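PDB 6TJ2: Alpha/beta hydrolase from Paenibacillus sp. VTT E-133280, which probably hydrolyses methyl salicylate as an extracellular esterase of the alpha/beta-hydrolase fold, resembling tobacco salicylic acid binding protein 2 in structure and function. Local coordinates for residues V48-S53 against Y75-A80; W54-F59 against Q201-P206; A80-D85 against E93-S98. One frame throughout, in Å; residues are numbered along the deposited sequence.

Contact 1. Residues V48-S53 against Y75-A80; sequences VLIHGS and YTPEYA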
loop_
_atom_site.group_PDB
_atom_site.type_symbol
_atom_site.label_atom_id
_atom_site.label_comp_id
_atom_site.label_asym_id
_atom_site.label_seq_id
_atom_site.Cartn_x
_atom_site.Cartn_y
_atom_site.Cartn_z
ATOM N N VAL A 48 14.910 23.877 -0.690
ATOM C CA VAL A 48 14.810 24.439 0.676
ATOM C C VAL A 48 14.087 23.389 1.512
ATOM O O VAL A 48 12.889 23.143 1.255
ATOM C CB VAL A 48 14.094 25.793 0.690
ATOM C CG1 VAL A 48 13.942 26.311 2.104
ATOM C CG2 VAL A 48 14.837 26.846 -0.141
ATOM N N LEU A 49 14.795 22.756 2.438
ATOM C CA LEU A 49 14.297 21.600 3.208
ATOM C C LEU A 49 13.866 22.082 4.583
ATOM O O LEU A 49 14.700 22.674 5.269
ATOM C CB LEU A 49 15.326 20.496 3.338
ATOM C CG LEU A 49 15.977 20.040 2.030
ATOM C CD1 LEU A 49 16.972 18.963 2.329
ATOM C CD2 LEU A 49 14.942 19.504 1.046
ATOM N N ILE A 50 12.630 21.813 4.949
ATOM C CA ILE A 50 11.997 22.242 6.231
ATOM C C ILE A 50 11.728 21.013 7.068
ATOM O O ILE A 50 10.863 20.196 6.712
ATOM C CB ILE A 50 10.736 23.051 5.942
ATOM C CG1 ILE A 50 10.965 24.207 4.961
ATOM C CG2 ILE A 50 10.126 23.489 7.276
ATOM C CD1 ILE A 50 12.052 25.195 5.414
ATOM N N HIS A 51 12.458 20.884 8.168
ATOM C CA HIS A 51 12.264 19.772 9.099
ATOM C C HIS A 51 10.918 19.912 9.821
ATOM O O HIS A 51 10.324 21.002 9.835
ATOM C CB HIS A 51 13.405 19.625 10.081
ATOM C CG HIS A 51 13.528 20.725 11.105
ATOM N ND1 HIS A 51 12.688 20.805 12.197
ATOM C CD2 HIS A 51 14.340 21.799 11.172
ATOM C CE1 HIS A 51 13.029 21.860 12.933
ATOM N NE2 HIS A 51 14.027 22.492 12.329
ATOM N N GLY A 52 10.550 18.850 10.497
ATOM C CA GLY A 52 9.349 18.817 11.308
ATOM C C GLY A 52 9.645 18.818 12.786
ATOM O O GLY A 52 10.696 19.324 13.235
ATOM N N SER A 53 8.696 18.364 13.571
ATOM C CA SER A 53 8.776 18.412 15.044
ATOM C C SER A 53 9.768 17.373 15.567
ATOM O O SER A 53 10.098 16.348 14.885
ATOM C CB SER A 53 7.425 18.226 15.664
ATOM O OG SER A 53 6.533 19.234 15.280
ATOM N N TYR A 75 19.431 24.134 0.796
ATOM C CA TYR A 75 19.353 25.004 2.001
ATOM C C TYR A 75 18.551 24.262 3.060
ATOM O O TYR A 75 17.477 23.685 2.743
ATOM C CB TYR A 75 18.704 26.338 1.679
ATOM C CG TYR A 75 19.466 27.143 0.673
ATOM C CD1 TYR A 75 19.108 27.134 -0.671
ATOM C CD2 TYR A 75 20.573 27.861 1.048
ATOM C CE1 TYR A 75 19.830 27.827 -1.624
ATOM C CE2 TYR A 75 21.273 28.594 0.108
ATOM C CZ TYR A 75 20.907 28.578 -1.211
ATOM O OH TYR A 75 21.624 29.318 -2.136
ATOM N N THR A 76 19.052 24.193 4.269
ATOM C CA THR A 76 18.381 23.547 5.427
ATOM C C THR A 76 18.267 24.544 6.578
ATOM O O THR A 76 19.005 24.425 7.545
ATOM C CB THR A 76 19.113 22.289 5.861
ATOM O OG1 THR A 76 20.463 22.548 6.261
ATOM C CG2 THR A 76 19.187 21.298 4.718
ATOM N N PRO A 77 17.366 25.508 6.483
ATOM C CA PRO A 77 17.261 26.535 7.527
ATOM C C PRO A 77 16.793 25.934 8.842
ATOM O O PRO A 77 15.928 25.026 8.869
ATOM C CB PRO A 77 16.211 27.494 6.961
ATOM C CG PRO A 77 15.395 26.647 6.008
ATOM C CD PRO A 77 16.406 25.714 5.404
ATOM N N GLU A 78 17.257 26.528 9.915
ATOM C CA GLU A 78 16.613 26.325 11.216
ATOM C C GLU A 78 15.499 27.382 11.372
ATOM O O GLU A 78 15.473 28.393 10.618
ATOM C CB GLU A 78 17.628 26.493 12.344
ATOM C CG GLU A 78 17.133 26.026 13.691
ATOM C CD GLU A 78 16.542 24.644 13.539
ATOM O OE1 GLU A 78 17.346 23.680 13.628
ATOM O OE2 GLU A 78 15.307 24.534 13.406
ATOM N N TYR A 79 14.542 27.109 12.245
ATOM C CA TYR A 79 13.399 28.024 12.416
ATOM C C TYR A 79 13.124 28.270 13.897
ATOM O O TYR A 79 13.652 27.593 14.716
ATOM C CB TYR A 79 12.216 27.572 11.558
ATOM C CG TYR A 79 11.662 26.182 11.761
ATOM C CD1 TYR A 79 10.949 25.821 12.892
ATOM C CD2 TYR A 79 11.761 25.255 10.745
ATOM C CE1 TYR A 79 10.361 24.568 13.000
ATOM C CE2 TYR A 79 11.185 23.999 10.841
ATOM C CZ TYR A 79 10.480 23.654 11.969
ATOM O OH TYR A 79 9.879 22.446 12.063
ATOM N N ALA A 80 12.234 29.218 14.134
ATOM C CA ALA A 80 12.022 29.777 15.482
ATOM C C ALA A 80 11.672 28.670 16.475
ATOM O O ALA A 80 10.924 27.729 16.164
ATOM C CB ALA A 80 10.974 30.837 15.462
HETATM O O HOH W 1 14.995 22.523 8.032
#

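Contact 2. Residues W54-F59 against Q201-P206; sequences WATAGF and QAPPEP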
loop_
_atom_site.group_PDB
_atom_site.type_symbol
_atom_site.label_atom_id
_atom_site.label_comp_id
_atom_site.label_asym_id
_atom_site.label_seq_id
_atom_site.Cartn_x
_atom_site.Cartn_y
_atom_site.Cartn_z
ATOM N N TRP A 54 10.279 17.600 16.764
ATOM C CA TRP A 54 11.210 16.664 17.425
ATOM C C TRP A 54 12.451 16.516 16.516
ATOM O O TRP A 54 12.961 15.403 16.382
ATOM C CB TRP A 54 10.559 15.335 17.757
ATOM C CG TRP A 54 9.324 15.474 18.565
ATOM C CD1 TRP A 54 9.233 15.896 19.864
ATOM C CD2 TRP A 54 7.971 15.369 18.116
ATOM N NE1 TRP A 54 7.926 15.994 20.254
ATOM C CE2 TRP A 54 7.117 15.672 19.191
ATOM C CE3 TRP A 54 7.420 14.961 16.887
ATOM C CZ2 TRP A 54 5.727 15.677 19.040
ATOM C CZ3 TRP A 54 6.056 14.946 16.764
ATOM C CH2 TRP A 54 5.241 15.290 17.815
ATOM N N ALA A 55 12.885 17.581 15.899
ATOM C CA ALA A 55 13.969 17.550 14.917
ATOM C C ALA A 55 14.565 18.945 14.839
ATOM O O ALA A 55 13.960 19.938 15.224
ATOM C CB ALA A 55 13.494 17.084 13.584
ATOM N N THR A 56 15.754 19.029 14.302
ATOM C CA THR A 56 16.455 20.276 13.976
ATOM C C THR A 56 16.849 20.235 12.496
ATOM O O THR A 56 16.606 19.240 11.776
ATOM C CB THR A 56 17.717 20.442 14.828
ATOM O OG1 THR A 56 18.691 19.466 14.457
ATOM C CG2 THR A 56 17.435 20.307 16.308
ATOM N N ALA A 57 17.480 21.294 12.025
ATOM C CA ALA A 57 18.004 21.326 10.634
ATOM C C ALA A 57 18.972 20.163 10.399
ATOM O O ALA A 57 19.129 19.747 9.230
ATOM C CB ALA A 57 18.700 22.664 10.424
ATOM N N GLY A 58 19.615 19.644 11.445
ATOM C CA GLY A 58 20.540 18.495 11.374
ATOM C C GLY A 58 19.884 17.225 10.871
ATOM O O GLY A 58 20.593 16.300 10.447
ATOM N N PHE A 59 18.569 17.153 10.932
ATOM C CA PHE A 59 17.809 16.014 10.371
ATOM C C PHE A 59 18.280 15.743 8.957
ATOM O O PHE A 59 18.288 14.573 8.573
ATOM C CB PHE A 59 16.315 16.328 10.386
ATOM C CG PHE A 59 15.364 15.281 9.884
ATOM C CD1 PHE A 59 15.206 14.149 10.641
ATOM C CD2 PHE A 59 14.702 15.355 8.689
ATOM C CE1 PHE A 59 14.285 13.172 10.284
ATOM C CE2 PHE A 59 13.818 14.337 8.307
ATOM C CZ PHE A 59 13.615 13.272 9.113
ATOM N N GLN A 201 18.752 12.752 19.292
ATOM C CA GLN A 201 18.661 13.881 18.354
ATOM C C GLN A 201 17.223 14.345 18.170
ATOM O O GLN A 201 16.976 15.159 17.187
ATOM C CB GLN A 201 19.289 13.526 16.994
ATOM C CG GLN A 201 20.745 13.144 17.038
ATOM C CD GLN A 201 21.219 12.825 15.635
ATOM O OE1 GLN A 201 22.051 11.935 15.454
ATOM N NE2 GLN A 201 20.693 13.522 14.622
ATOM N N ALA A 202 16.276 13.925 18.978
ATOM C CA ALA A 202 14.845 14.279 18.880
ATOM C C ALA A 202 14.457 15.113 20.095
ATOM O O ALA A 202 13.969 14.576 21.075
ATOM C CB ALA A 202 13.980 13.029 18.730
ATOM N N PRO A 203 14.657 16.436 20.050
ATOM C CA PRO A 203 14.400 17.259 21.235
ATOM C C PRO A 203 12.937 17.452 21.511
ATOM O O PRO A 203 12.091 17.231 20.639
ATOM C CB PRO A 203 15.042 18.614 20.944
ATOM C CG PRO A 203 15.312 18.611 19.486
ATOM C CD PRO A 203 15.259 17.201 18.956
ATOM N N PRO A 204 12.581 17.842 22.739
ATOM C CA PRO A 204 11.187 18.175 23.035
ATOM C C PRO A 204 10.684 19.245 22.091
ATOM O O PRO A 204 11.446 20.137 21.678
ATOM C CB PRO A 204 11.239 18.720 24.486
ATOM C CG PRO A 204 12.471 18.045 25.067
ATOM C CD PRO A 204 13.470 18.039 23.924
ATOM N N GLU A 205 9.406 19.195 21.792
ATOM C CA GLU A 205 8.782 20.092 20.822
ATOM C C GLU A 205 7.977 21.162 21.545
ATOM O O GLU A 205 7.035 20.845 22.283
ATOM C CB GLU A 205 7.858 19.302 19.892
ATOM C CG GLU A 205 7.292 20.161 18.757
ATOM C CD GLU A 205 8.319 20.554 17.704
ATOM O OE1 GLU A 205 9.500 20.184 17.787
ATOM O OE2 GLU A 205 7.935 21.319 16.763
ATOM N N PRO A 206 8.196 22.446 21.231
ATOM C CA PRO A 206 7.288 23.499 21.714
ATOM C C PRO A 206 5.886 23.269 21.155
ATOM O O PRO A 206 5.725 23.050 19.944
ATOM C CB PRO A 206 7.867 24.785 21.152
ATOM C CG PRO A 206 9.290 24.481 20.790
ATOM C CD PRO A 206 9.307 22.998 20.453
HETATM O O HOH W 2 15.217 14.360 15.042
HETATM O O HOH W 3 18.758 17.165 16.245
#

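Contact 3. Residues A80-D85 against E93-S98; sequences AGHGAD and EQITKS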
loop_
_atom_site.group_PDB
_atom_site.type_symbol
_atom_site.label_atom_id
_atom_site.label_comp_id
_atom_site.label_asym_id
_atom_site.label_seq_id
_atom_site.Cartn_x
_atom_site.Cartn_y
_atom_site.Cartn_z
ATOM N N ALA A 80 12.234 29.218 14.134
ATOM C CA ALA A 80 12.022 29.777 15.482
ATOM C C ALA A 80 11.672 28.670 16.475
ATOM O O ALA A 80 10.924 27.729 16.164
ATOM C CB ALA A 80 10.974 30.837 15.462
ATOM N N GLY A 81 12.262 28.768 17.667
ATOM C CA GLY A 81 11.991 27.854 18.774
ATOM C C GLY A 81 12.554 26.462 18.580
ATOM O O GLY A 81 12.261 25.560 19.377
ATOM N N HIS A 82 13.377 26.282 17.551
ATOM C CA HIS A 82 14.005 24.994 17.233
ATOM C C HIS A 82 15.505 25.199 17.077
ATOM O O HIS A 82 15.993 26.334 16.964
ATOM C CB HIS A 82 13.382 24.371 15.981
ATOM C CG HIS A 82 11.950 24.018 16.171
ATOM N ND1 HIS A 82 10.948 24.963 16.333
ATOM C CD2 HIS A 82 11.360 22.820 16.189
ATOM C CE1 HIS A 82 9.779 24.302 16.477
ATOM N NE2 HIS A 82 10.003 22.995 16.389
ATOM N N GLY A 83 16.237 24.115 17.162
ATOM C CA GLY A 83 17.707 24.198 17.208
ATOM C C GLY A 83 18.140 24.946 18.432
ATOM O O GLY A 83 17.648 24.671 19.545
ATOM N N ALA A 84 19.077 25.842 18.280
ATOM C CA ALA A 84 19.599 26.595 19.418
ATOM C C ALA A 84 18.628 27.695 19.841
ATOM O O ALA A 84 18.859 28.294 20.889
ATOM C CB ALA A 84 20.979 27.109 19.075
ATOM N N ASP A 85 17.584 28.034 19.097
ATOM C CA ASP A 85 16.650 29.143 19.467
ATOM C C ASP A 85 15.653 28.651 20.528
ATOM O O ASP A 85 14.773 27.862 20.203
ATOM C CB ASP A 85 15.871 29.713 18.287
ATOM C CG ASP A 85 15.031 30.926 18.636
ATOM O OD1 ASP A 85 15.627 31.897 19.196
ATOM O OD2 ASP A 85 13.824 30.940 18.418
ATOM N N GLU A 93 3.120 31.445 13.545
ATOM C CA GLU A 93 3.443 32.683 12.816
ATOM C C GLU A 93 4.931 32.994 12.964
ATOM O O GLU A 93 5.547 33.398 11.994
ATOM C CB GLU A 93 2.573 33.793 13.371
ATOM C CG GLU A 93 2.838 35.132 12.742
ATOM C CD GLU A 93 1.941 36.235 13.261
ATOM O OE1 GLU A 93 0.843 35.928 13.780
ATOM O OE2 GLU A 93 2.305 37.402 13.020
ATOM N N GLN A 94 5.488 32.830 14.148
ATOM C CA GLN A 94 6.916 33.135 14.361
ATOM C C GLN A 94 7.770 32.139 13.569
ATOM O O GLN A 94 8.796 32.526 12.988
ATOM C CB GLN A 94 7.274 33.080 15.847
ATOM C CG GLN A 94 6.751 34.280 16.646
ATOM C CD GLN A 94 6.904 34.048 18.128
ATOM O OE1 GLN A 94 6.667 32.998 18.679
ATOM N NE2 GLN A 94 7.354 35.108 18.806
ATOM N N ILE A 95 7.394 30.858 13.553
ATOM C CA ILE A 95 8.154 29.849 12.742
ATOM C C ILE A 95 8.073 30.261 11.282
ATOM O O ILE A 95 9.132 30.295 10.576
ATOM C CB ILE A 95 7.546 28.461 13.006
ATOM C CG1 ILE A 95 7.910 27.984 14.405
ATOM C CG2 ILE A 95 8.006 27.497 11.912
ATOM C CD1 ILE A 95 7.233 26.714 14.837
ATOM N N THR A 96 6.909 30.565 10.771
ATOM C CA THR A 96 6.699 30.889 9.360
ATOM C C THR A 96 7.540 32.112 9.021
ATOM O O THR A 96 8.233 32.107 8.019
ATOM C CB THR A 96 5.227 31.118 9.089
ATOM O OG1 THR A 96 4.519 29.918 9.388
ATOM C CG2 THR A 96 4.975 31.581 7.685
ATOM N N LYS A 97 7.511 33.150 9.873
ATOM C CA LYS A 97 8.251 34.376 9.596
ATOM C C LYS A 97 9.729 34.069 9.593
ATOM O O LYS A 97 10.446 34.611 8.717
ATOM C CB LYS A 97 7.933 35.464 10.625
ATOM C CG LYS A 97 8.786 36.716 10.440
ATOM C CD LYS A 97 8.268 37.909 11.199
ATOM C CE LYS A 97 8.759 39.226 10.618
ATOM N NZ LYS A 97 10.204 39.340 10.729
ATOM N N SER A 98 10.216 33.219 10.463
ATOM C CA SER A 98 11.677 32.910 10.444
ATOM C C SER A 98 12.105 32.268 9.117
ATOM O O SER A 98 13.194 32.534 8.597
ATOM C CB SER A 98 12.095 32.103 11.647
ATOM O OG SER A 98 11.604 30.755 11.638
#

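Contact 1. Residues V48-S53 against Y75-A80
Val48 and Tyr75 pair as parallel strand neighbours, their CA atoms 4.8 Å apart, and Leu49 N donates to Tyr75 O over 2.9 Å in a nearly straight bond (173°). Beyond this point one water replaces direct strand pairing: it accepts from His51 N and donates to Leu49 O and Pro77 O. The ring of Pro77 crosses Ile50 at about a right angle, its CG 3.7 Å from Ile50 CD1, while the other branch of Ile50 puts CG2 3.8 Å from Tyr79 CE2. His51 carries the polar half of the contact. Its ring makes an offset stack with that of Tyr79, centroids 4.2 Å apart and planes at 16°. At the ring edge His51 NE2 donates to the syn side of Glu78 OE2 at 2.6 Å; the bend in the Glu78 chain (chi2 49°) brings this oxygen back so that its anti side also accepts from Tyr79 N. ND1 of His51 donates in the ring plane to Gly52 O, 2.7 Å away. The Tyr79 hydroxyl, above the ND1-CE1 side of the imidazole, donates to His51 O from above the carbonyl plane. With an alanine at His51, Glu78 OE2 would probably keep only Tyr79 N of its two donors here, and the Tyr79 ring would lose its stacking partner. In related hydrolases a His-Gly pair after this strand opens the loop that helps form the oxyanion hole, and Gly52 here probably does likewise, lying against the probable nucleophile elbow. Strand 46-50 lies between 73-75 and 111-117, with Ile50 against helix 119-129 and Tyr79 against helix 92-105.

Contact 2. Residues W54-F59 against Q201-P206
Trp54 and Glu205 are joined by one direct hydrogen bond, from Trp54 N to Glu205 OE1 at 2.9 Å and 168°, the donor standing above the carboxylate plane. Glu205 OE2 accepts instead from His82 NE2, and weakly from Ser53 OG. Two waters add indirect polar links: both donate to Gln201 O, one also donating to Trp54 O and the other pairing with Thr56 OG1. That hydroxyl oxygen also accepts from Gly58 N in an ST turn at the start of the 3-10 segment. Weaker C-H contacts surround the indole and backbone of Trp54. Glu205 CB lies over one face of the Trp54 five-membered ring, 3.7 Å from its centroid, in a CH-pi contact. With CG anti to the backbone N (chi1 -174°) and a bend at the next bond, the Glu205 chain then leads its carboxylate from the ring to the Trp54 backbone. Pro203 O lies at the indole edge, 3.2 Å from Trp54 CD1, and also receives Trp54 CA at 3.4 Å. Ala202 CA makes a bent C-H...O contact with Trp54 O, 3.3 Å away. Apolar contact is sparse: Trp54 CB meets Ala202 CB at 4.2 Å, and Thr56 CG2 crosses near Pro203 CG. The site joins the loop between strand 46-50 and helix 61-69 to the region inserted between strands 134-139 and 226-231, consistent with the cap of related esterases. There strand 205-206 pairs with 174-175, whose Ile175 O accepts from Trp54 NE1, and Gln201, following helix 192-200, touches Arg269 of helix 267-270.

Contact 3. Residues A80-D85 against E93-S98
Ala80 meets helix 92-105 through both its backbone and its methyl group. Ala80 N donates to Ser98 OG at 3.0 Å, a bent bond of 147°, while Ala80 CB rests 3.7 Å from Gln94 O. Ile95 completes the first shell: its CG1 lies 3.5 Å from Ala80 O, and its CD1 reaches 3.9 Å from His82 CE1, obliquely to that ring. Ser98, His82 and the Ala80 backbone are in turn held by a second set of bonds. Ser98 OG sits between its own N and carbonyl carbon (chi1 70°), from where it donates to Ile95 O at 2.7 Å and offers itself as acceptor to Ala80. His82 ND1 turns back to donate to Ala80 O, 2.8 Å away and near the imidazole plane, and its NE2 is held by Glu205. Gly81 N donates to the anti lone pair of Asp85 OD2, drawing together the ends of a loop that contains a type II' turn from His82 to Asp85. The loop that follows strand 73-75 touches helix 92-105 through Ala80 and His82 before the chain enters that same helix, whose Ile95 and Thr96 also pack against helix 119-129.

From the N terminus, strand 46-50 and the loop after it supply segment 48-53 to contact 1 and segment 54-59 to contact 2. Contact 1 closes the beta-alpha-beta crossover that passes through helix 61-69 to strand 73-75. Its second segment ends at Ala80, where contact 3 begins, closing a short loop onto helix 92-105. Contact 2 ends far later, at 201-206, so it crosses contact 1 and encloses contact 3 along the chain. In space the three adjoin: Glu78 OE1 bonds Ala57 N, and Tyr79 of contact 1 packs on Ile95 and Ser98 of contact 3. Together they tie the edge of the parallel sheet, a flanking helix and the probable cap.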